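Long-range contact in NADH kinase POS5, mitochondrial (Saccharomyces cerevisiae, PDB 3AFO), which phosphorylates NADH and, with a twofold lower preference, NAD(+) at the expense of ATP, providing a key source of the cellular reductant NADPH: residues 37-48 with 111-121. Sequence-based numbering, arbitrary orientation.
Sequences WQNPLQNVYITK and IVNRTDLLVTL
I111 sets its CG2 methyl over one face of the Y45 ring, 3.7 Å from the ring centroid, a CH-pi contact, while L118 CD1 meets CD2 of the same ring obliquely. The indole of W37 carries L41 CB over one face and brings its CH2 edge, near the ring plane, to D116 O (3.3 Å). Y45 belongs to strand 43-48, which runs parallel beside strand 117-121 in the five-stranded parallel sheet of the N-terminal alpha/beta domain of the NAD kinase family; W37 lies in the loop before it. Y45 N to L117 O, V119 N to Y45 O, T47 N to V119 O and L121 N to T47 O form the backbone ladder. On the face of V44 and I46, V44 CG1 touches V119 CG2 at 3.6 Å and I46 CG2 touches L121 CD1; helix 53-69 packs on I46. On the other face, chi1 of Y45 (176°) turns the ring away from the backbone N and against I111 of helix 108-114.

Where the strands begin, D116 OD2 accepts two backbone N-H groups. Q42 N approaches D116 OD2 nearly along its C-O axis at 3.0 Å; N43 N meets D116 OD2 from above the carboxylate plane (2.9 Å). D116 OD1 is taken by S20 N. Replacing D116 with an alanine would probably leave the Q42 and N43 amides, and S20 N, without their carboxylate acceptor. N43 O in return accepts D116 N, and N43 OD1 bonds to N74 ND2 of the adjoining strand 74-76. N43 ND2 reaches R114 O at 2.7 Å, that oxygen only 3° out of the amide plane.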
ATOM      1  N   TRP A  37     -44.578  -0.816  -8.652  1.00 34.71           N
ATOM      2  CA  TRP A  37     -44.995  -1.429  -9.899  1.00 35.45           C
ATOM      3  C   TRP A  37     -46.153  -0.644 -10.514  1.00 36.43           C
ATOM      4  O   TRP A  37     -47.207  -0.500  -9.891  1.00 36.57           O
ATOM      5  CB  TRP A  37     -45.388  -2.891  -9.657  1.00 35.25           C
ATOM      6  CG  TRP A  37     -44.257  -3.716  -9.085  1.00 33.93           C
ATOM      7  CD1 TRP A  37     -44.094  -4.106  -7.785  1.00 33.13           C
ATOM      8  CD2 TRP A  37     -43.127  -4.227  -9.800  1.00 32.82           C
ATOM      9  NE1 TRP A  37     -42.931  -4.833  -7.645  1.00 32.18           N
ATOM     10  CE2 TRP A  37     -42.322  -4.926  -8.870  1.00 32.44           C
ATOM     11  CE3 TRP A  37     -42.720  -4.169 -11.140  1.00 31.78           C
ATOM     12  CZ2 TRP A  37     -41.134  -5.557  -9.237  1.00 31.98           C
ATOM     13  CZ3 TRP A  37     -41.541  -4.798 -11.503  1.00 31.62           C
ATOM     14  CH2 TRP A  37     -40.761  -5.482 -10.557  1.00 31.46           C
ATOM     15  N   GLN A  38     -45.946  -0.110 -11.717  1.00 37.26           N
ATOM     16  CA  GLN A  38     -47.040   0.556 -12.435  1.00 38.40           C
ATOM     17  C   GLN A  38     -48.053  -0.482 -12.938  1.00 38.11           C
ATOM     18  O   GLN A  38     -49.236  -0.392 -12.614  1.00 38.47           O
ATOM     19  CB  GLN A  38     -46.542   1.468 -13.560  1.00 38.51           C
ATOM     20  CG  GLN A  38     -47.638   2.431 -14.042  1.00 41.13           C
ATOM     21  CD  GLN A  38     -47.169   3.424 -15.087  1.00 43.55           C
ATOM     22  OE1 GLN A  38     -46.652   3.049 -16.146  1.00 45.00           O
ATOM     23  NE2 GLN A  38     -47.372   4.704 -14.806  1.00 45.52           N
ATOM     24  N   ASN A  39     -47.582  -1.458 -13.717  1.00 37.85           N
ATOM     25  CA  ASN A  39     -48.343  -2.687 -13.959  1.00 37.50           C
ATOM     26  C   ASN A  39     -47.937  -3.687 -12.878  1.00 36.63           C
ATOM     27  O   ASN A  39     -46.762  -3.746 -12.525  1.00 36.19           O
ATOM     28  CB  ASN A  39     -48.027  -3.315 -15.329  1.00 38.16           C
ATOM     29  CG  ASN A  39     -47.783  -2.290 -16.427  1.00 39.55           C
ATOM     30  OD1 ASN A  39     -48.190  -1.135 -16.331  1.00 41.91           O
ATOM     31  ND2 ASN A  39     -47.116  -2.722 -17.488  1.00 40.56           N
ATOM     32  N   PRO A  40     -48.896  -4.478 -12.354  1.00 35.96           N
ATOM     33  CA  PRO A  40     -48.560  -5.476 -11.325  1.00 35.13           C
ATOM     34  C   PRO A  40     -47.429  -6.432 -11.735  1.00 34.23           C
ATOM     35  O   PRO A  40     -47.290  -6.772 -12.912  1.00 33.95           O
ATOM     36  CB  PRO A  40     -49.875  -6.241 -11.137  1.00 35.23           C
ATOM     37  CG  PRO A  40     -50.948  -5.235 -11.512  1.00 35.32           C
ATOM     38  CD  PRO A  40     -50.345  -4.468 -12.659  1.00 36.12           C
ATOM     39  N   LEU A  41     -46.619  -6.837 -10.763  1.00 33.51           N
ATOM     40  CA  LEU A  41     -45.527  -7.785 -11.002  1.00 32.81           C
ATOM     41  C   LEU A  41     -46.085  -9.151 -11.393  1.00 32.56           C
ATOM     42  O   LEU A  41     -46.903  -9.711 -10.666  1.00 32.82           O
ATOM     43  CB  LEU A  41     -44.663  -7.916  -9.737  1.00 32.49           C
ATOM     44  CG  LEU A  41     -43.676  -9.079  -9.610  1.00 31.62           C
ATOM     45  CD1 LEU A  41     -42.655  -9.052 -10.731  1.00 30.85           C
ATOM     46  CD2 LEU A  41     -42.990  -9.067  -8.251  1.00 29.94           C
ATOM     47  N   GLN A  42     -45.635  -9.679 -12.527  1.00 32.18           N
ATOM     48  CA  GLN A  42     -46.072 -10.992 -12.995  1.00 31.99           C
ATOM     49  C   GLN A  42     -44.939 -11.922 -13.448  1.00 30.95           C
ATOM     50  O   GLN A  42     -44.873 -13.067 -12.995  1.00 30.97           O
ATOM     51  CB  GLN A  42     -47.093 -10.854 -14.132  1.00 32.65           C
ATOM     52  CG  GLN A  42     -48.480 -10.405 -13.699  1.00 34.81           C
ATOM     53  CD  GLN A  42     -49.488 -10.540 -14.829  1.00 38.02           C
ATOM     54  OE1 GLN A  42     -49.439  -9.806 -15.820  1.00 38.48           O
ATOM     55  NE2 GLN A  42     -50.398 -11.500 -14.692  1.00 38.91           N
ATOM     56  N   ASN A  43     -44.075 -11.437 -14.346  1.00 29.39           N
ATOM     57  CA  ASN A  43     -43.045 -12.264 -14.975  1.00 27.79           C
ATOM     58  C   ASN A  43     -41.737 -12.273 -14.164  1.00 27.41           C
ATOM     59  O   ASN A  43     -40.966 -11.303 -14.191  1.00 27.48           O
ATOM     60  CB  ASN A  43     -42.754 -11.793 -16.398  1.00 27.11           C
ATOM     61  CG  ASN A  43     -43.989 -11.808 -17.308  1.00 27.57           C
ATOM     62  OD1 ASN A  43     -45.035 -12.393 -16.985  1.00 24.36           O
ATOM     63  ND2 ASN A  43     -43.858 -11.160 -18.465  1.00 24.53           N
ATOM     64  N   VAL A  44     -41.498 -13.365 -13.454  1.00 26.06           N
ATOM     65  CA  VAL A  44     -40.329 -13.474 -12.587  1.00 25.54           C
ATOM     66  C   VAL A  44     -39.317 -14.439 -13.194  1.00 25.15           C
ATOM     67  O   VAL A  44     -39.570 -15.639 -13.290  1.00 25.31           O
ATOM     68  CB  VAL A  44     -40.737 -13.920 -11.162  1.00 25.63           C
ATOM     69  CG1 VAL A  44     -39.510 -14.043 -10.236  1.00 25.26           C
ATOM     70  CG2 VAL A  44     -41.752 -12.927 -10.565  1.00 25.13           C
ATOM     71  N   TYR A  45     -38.173 -13.901 -13.612  1.00 24.91           N
ATOM     72  CA  TYR A  45     -37.054 -14.703 -14.112  1.00 24.70           C
ATOM     73  C   TYR A  45     -36.110 -15.119 -12.974  1.00 24.45           C
ATOM     74  O   TYR A  45     -35.605 -14.275 -12.227  1.00 24.54           O
ATOM     75  CB  TYR A  45     -36.296 -13.933 -15.193  1.00 24.98           C
ATOM     76  CG  TYR A  45     -35.048 -14.592 -15.737  1.00 25.81           C
ATOM     77  CD1 TYR A  45     -35.034 -15.941 -16.082  1.00 26.69           C
ATOM     78  CD2 TYR A  45     -33.888 -13.847 -15.953  1.00 27.25           C
ATOM     79  CE1 TYR A  45     -33.895 -16.539 -16.598  1.00 28.83           C
ATOM     80  CE2 TYR A  45     -32.740 -14.435 -16.478  1.00 28.42           C
ATOM     81  CZ  TYR A  45     -32.752 -15.780 -16.796  1.00 30.25           C
ATOM     82  OH  TYR A  45     -31.625 -16.378 -17.315  1.00 31.04           O
ATOM     83  N   ILE A  46     -35.877 -16.425 -12.857  1.00 24.18           N
ATOM     84  CA  ILE A  46     -35.075 -16.958 -11.758  1.00 23.86           C
ATOM     85  C   ILE A  46     -33.846 -17.668 -12.293  1.00 23.59           C
ATOM     86  O   ILE A  46     -33.949 -18.543 -13.164  1.00 23.59           O
ATOM     87  CB  ILE A  46     -35.880 -17.935 -10.853  1.00 24.00           C
ATOM     88  CG1 ILE A  46     -37.240 -17.343 -10.487  1.00 23.95           C
ATOM     89  CG2 ILE A  46     -35.089 -18.268  -9.576  1.00 23.25           C
ATOM     90  CD1 ILE A  46     -38.219 -18.365  -9.972  1.00 25.54           C
ATOM     91  N   THR A  47     -32.683 -17.278 -11.777  0.50 23.58           N
ATOM     92  CA  THR A  47     -31.419 -17.908 -12.137  0.50 23.37           C
ATOM     93  C   THR A  47     -30.750 -18.444 -10.880  0.50 23.60           C
ATOM     94  O   THR A  47     -30.998 -17.950  -9.779  0.50 23.17           O
ATOM     95  CB  THR A  47     -30.458 -16.914 -12.825  0.50 23.46           C
ATOM     96  OG1 THR A  47     -29.994 -15.952 -11.871  0.50 22.79           O
ATOM     97  CG2 THR A  47     -31.158 -16.193 -13.942  0.50 23.24           C
ATOM     98  N   LYS A  48     -29.904 -19.456 -11.048  1.00 24.04           N
ATOM     99  CA  LYS A  48     -29.204 -20.046  -9.906  1.00 24.82           C
ATOM    100  C   LYS A  48     -27.768 -20.383 -10.247  1.00 25.55           C
ATOM    101  O   LYS A  48     -27.414 -20.550 -11.408  1.00 25.08           O
ATOM    102  CB  LYS A  48     -29.930 -21.298  -9.403  1.00 24.60           C
ATOM    103  CG  LYS A  48     -29.948 -22.466 -10.388  1.00 25.27           C
ATOM    104  CD  LYS A  48     -30.616 -23.689  -9.770  1.00 24.96           C
ATOM    105  CE  LYS A  48     -30.782 -24.821 -10.793  1.00 25.31           C
ATOM    106  NZ  LYS A  48     -29.484 -25.271 -11.397  1.00 25.17           N
ATOM    107  N   ILE A 111     -36.447 -14.035 -23.265  1.00 33.29           N
ATOM    108  CA  ILE A 111     -36.525 -13.873 -21.810  1.00 32.99           C
ATOM    109  C   ILE A 111     -36.353 -12.406 -21.420  1.00 32.95           C
ATOM    110  O   ILE A 111     -37.142 -11.856 -20.643  1.00 32.82           O
ATOM    111  CB  ILE A 111     -35.480 -14.754 -21.077  1.00 33.17           C
ATOM    112  CG1 ILE A 111     -35.820 -16.238 -21.251  1.00 32.62           C
ATOM    113  CG2 ILE A 111     -35.377 -14.364 -19.595  1.00 32.64           C
ATOM    114  CD1 ILE A 111     -34.864 -17.192 -20.554  1.00 32.83           C
ATOM    115  N   VAL A 112     -35.328 -11.781 -21.994  1.00 33.10           N
ATOM    116  CA  VAL A 112     -34.970 -10.396 -21.722  1.00 33.42           C
ATOM    117  C   VAL A 112     -36.150  -9.417 -21.892  1.00 33.59           C
ATOM    118  O   VAL A 112     -36.349  -8.520 -21.061  1.00 33.94           O
ATOM    119  CB  VAL A 112     -33.745  -9.989 -22.597  1.00 33.69           C
ATOM    120  CG1 VAL A 112     -33.567  -8.495 -22.657  1.00 34.06           C
ATOM    121  CG2 VAL A 112     -32.476 -10.662 -22.071  1.00 33.64           C
ATOM    122  N   ASN A 113     -36.929  -9.620 -22.951  1.00 33.94           N
ATOM    123  CA  ASN A 113     -38.079  -8.773 -23.303  1.00 34.35           C
ATOM    124  C   ASN A 113     -39.267  -8.859 -22.362  1.00 33.51           C
ATOM    125  O   ASN A 113     -40.125  -7.966 -22.346  1.00 33.72           O
ATOM    126  CB  ASN A 113     -38.585  -9.128 -24.708  1.00 34.98           C
ATOM    127  CG  ASN A 113     -37.579  -8.828 -25.788  1.00 37.59           C
ATOM    128  OD1 ASN A 113     -37.553  -9.500 -26.825  1.00 40.74           O
ATOM    129  ND2 ASN A 113     -36.735  -7.814 -25.560  1.00 40.16           N
ATOM    130  N   ARG A 114     -39.329  -9.938 -21.589  1.00 32.45           N
ATOM    131  CA  ARG A 114     -40.527 -10.238 -20.816  1.00 31.31           C
ATOM    132  C   ARG A 114     -40.349 -10.235 -19.302  1.00 29.70           C
ATOM    133  O   ARG A 114     -41.321 -10.281 -18.562  1.00 29.45           O
ATOM    134  CB  ARG A 114     -41.158 -11.531 -21.328  1.00 31.91           C
ATOM    135  CG  ARG A 114     -41.844 -11.300 -22.670  1.00 33.96           C
ATOM    136  CD  ARG A 114     -41.969 -12.555 -23.475  1.00 37.76           C
ATOM    137  NE  ARG A 114     -42.622 -12.281 -24.752  1.00 39.78           N
ATOM    138  CZ  ARG A 114     -41.982 -12.150 -25.910  1.00 40.73           C
ATOM    139  NH1 ARG A 114     -40.657 -12.267 -25.972  1.00 40.56           N
ATOM    140  NH2 ARG A 114     -42.675 -11.898 -27.011  1.00 41.52           N
ATOM    141  N   THR A 115     -39.105 -10.140 -18.846  1.00 28.53           N
ATOM    142  CA  THR A 115     -38.807 -10.137 -17.413  1.00 26.25           C
ATOM    143  C   THR A 115     -39.210  -8.848 -16.678  1.00 25.68           C
ATOM    144  O   THR A 115     -38.749  -7.764 -17.023  1.00 25.82           O
ATOM    145  CB  THR A 115     -37.300 -10.437 -17.186  1.00 26.32           C
ATOM    146  OG1 THR A 115     -36.985 -11.737 -17.705  1.00 24.94           O
ATOM    147  CG2 THR A 115     -36.964 -10.393 -15.710  1.00 25.79           C
ATOM    148  N   ASP A 116     -40.058  -8.967 -15.660  1.00 24.96           N
ATOM    149  CA  ASP A 116     -40.360  -7.846 -14.761  1.00 25.12           C
ATOM    150  C   ASP A 116     -39.333  -7.764 -13.624  1.00 24.93           C
ATOM    151  O   ASP A 116     -39.035  -6.681 -13.109  1.00 24.13           O
ATOM    152  CB  ASP A 116     -41.753  -7.982 -14.123  1.00 25.61           C
ATOM    153  CG  ASP A 116     -42.888  -8.149 -15.152  1.00 28.04           C
ATOM    154  OD1 ASP A 116     -42.678  -7.869 -16.361  1.00 28.27           O
ATOM    155  OD2 ASP A 116     -43.995  -8.563 -14.721  1.00 29.12           O
ATOM    156  N   LEU A 117     -38.825  -8.929 -13.217  1.00 24.61           N
ATOM    157  CA  LEU A 117     -37.974  -9.037 -12.043  1.00 24.00           C
ATOM    158  C   LEU A 117     -36.990 -10.182 -12.216  1.00 24.13           C
ATOM    159  O   LEU A 117     -37.376 -11.290 -12.602  1.00 24.10           O
ATOM    160  CB  LEU A 117     -38.824  -9.264 -10.786  1.00 24.04           C
ATOM    161  CG  LEU A 117     -38.126  -9.446  -9.431  1.00 23.13           C
ATOM    162  CD1 LEU A 117     -37.705  -8.111  -8.860  1.00 21.17           C
ATOM    163  CD2 LEU A 117     -39.034 -10.177  -8.444  1.00 21.05           C
ATOM    164  N   LEU A 118     -35.720  -9.895 -11.942  1.00 23.69           N
ATOM    165  CA  LEU A 118     -34.670 -10.897 -11.902  1.00 23.30           C
ATOM    166  C   LEU A 118     -34.461 -11.339 -10.454  1.00 22.99           C
ATOM    167  O   LEU A 118     -34.221 -10.508  -9.584  1.00 22.83           O
ATOM    168  CB  LEU A 118     -33.358 -10.348 -12.509  1.00 23.50           C
ATOM    169  CG  LEU A 118     -32.063 -11.166 -12.310  1.00 23.62           C
ATOM    170  CD1 LEU A 118     -32.141 -12.542 -12.976  1.00 23.54           C
ATOM    171  CD2 LEU A 118     -30.812 -10.404 -12.785  1.00 23.85           C
ATOM    172  N   VAL A 119     -34.574 -12.648 -10.210  1.00 22.54           N
ATOM    173  CA  VAL A 119     -34.305 -13.235  -8.904  1.00 22.12           C
ATOM    174  C   VAL A 119     -33.097 -14.167  -9.044  1.00 21.89           C
ATOM    175  O   VAL A 119     -33.105 -15.073  -9.868  1.00 22.34           O
ATOM    176  CB  VAL A 119     -35.520 -14.032  -8.354  1.00 22.51           C
ATOM    177  CG1 VAL A 119     -35.137 -14.775  -7.075  1.00 22.96           C
ATOM    178  CG2 VAL A 119     -36.727 -13.098  -8.077  1.00 22.35           C
ATOM    179  N   THR A 120     -32.060 -13.927  -8.245  1.00 21.40           N
ATOM    180  CA  THR A 120     -30.848 -14.747  -8.282  1.00 21.19           C
ATOM    181  C   THR A 120     -30.709 -15.610  -7.017  1.00 21.00           C
ATOM    182  O   THR A 120     -30.976 -15.161  -5.904  1.00 21.09           O
ATOM    183  CB  THR A 120     -29.572 -13.881  -8.481  1.00 21.47           C
ATOM    184  OG1 THR A 120     -29.474 -12.961  -7.401  1.00 21.64           O
ATOM    185  CG2 THR A 120     -29.645 -13.092  -9.798  1.00 20.19           C
ATOM    186  N   LEU A 121     -30.301 -16.856  -7.217  1.00 20.70           N
ATOM    187  CA  LEU A 121     -30.116 -17.802  -6.132  1.00 21.30           C
ATOM    188  C   LEU A 121     -28.674 -18.332  -6.169  1.00 21.31           C
ATOM    189  O   LEU A 121     -28.340 -19.209  -6.960  1.00 21.26           O
ATOM    190  CB  LEU A 121     -31.137 -18.945  -6.254  1.00 21.02           C
ATOM    191  CG  LEU A 121     -32.617 -18.555  -6.303  1.00 20.89           C
ATOM    192  CD1 LEU A 121     -33.447 -19.742  -6.713  1.00 22.66           C
ATOM    193  CD2 LEU A 121     -33.126 -17.991  -4.979  1.00 19.98           C
TER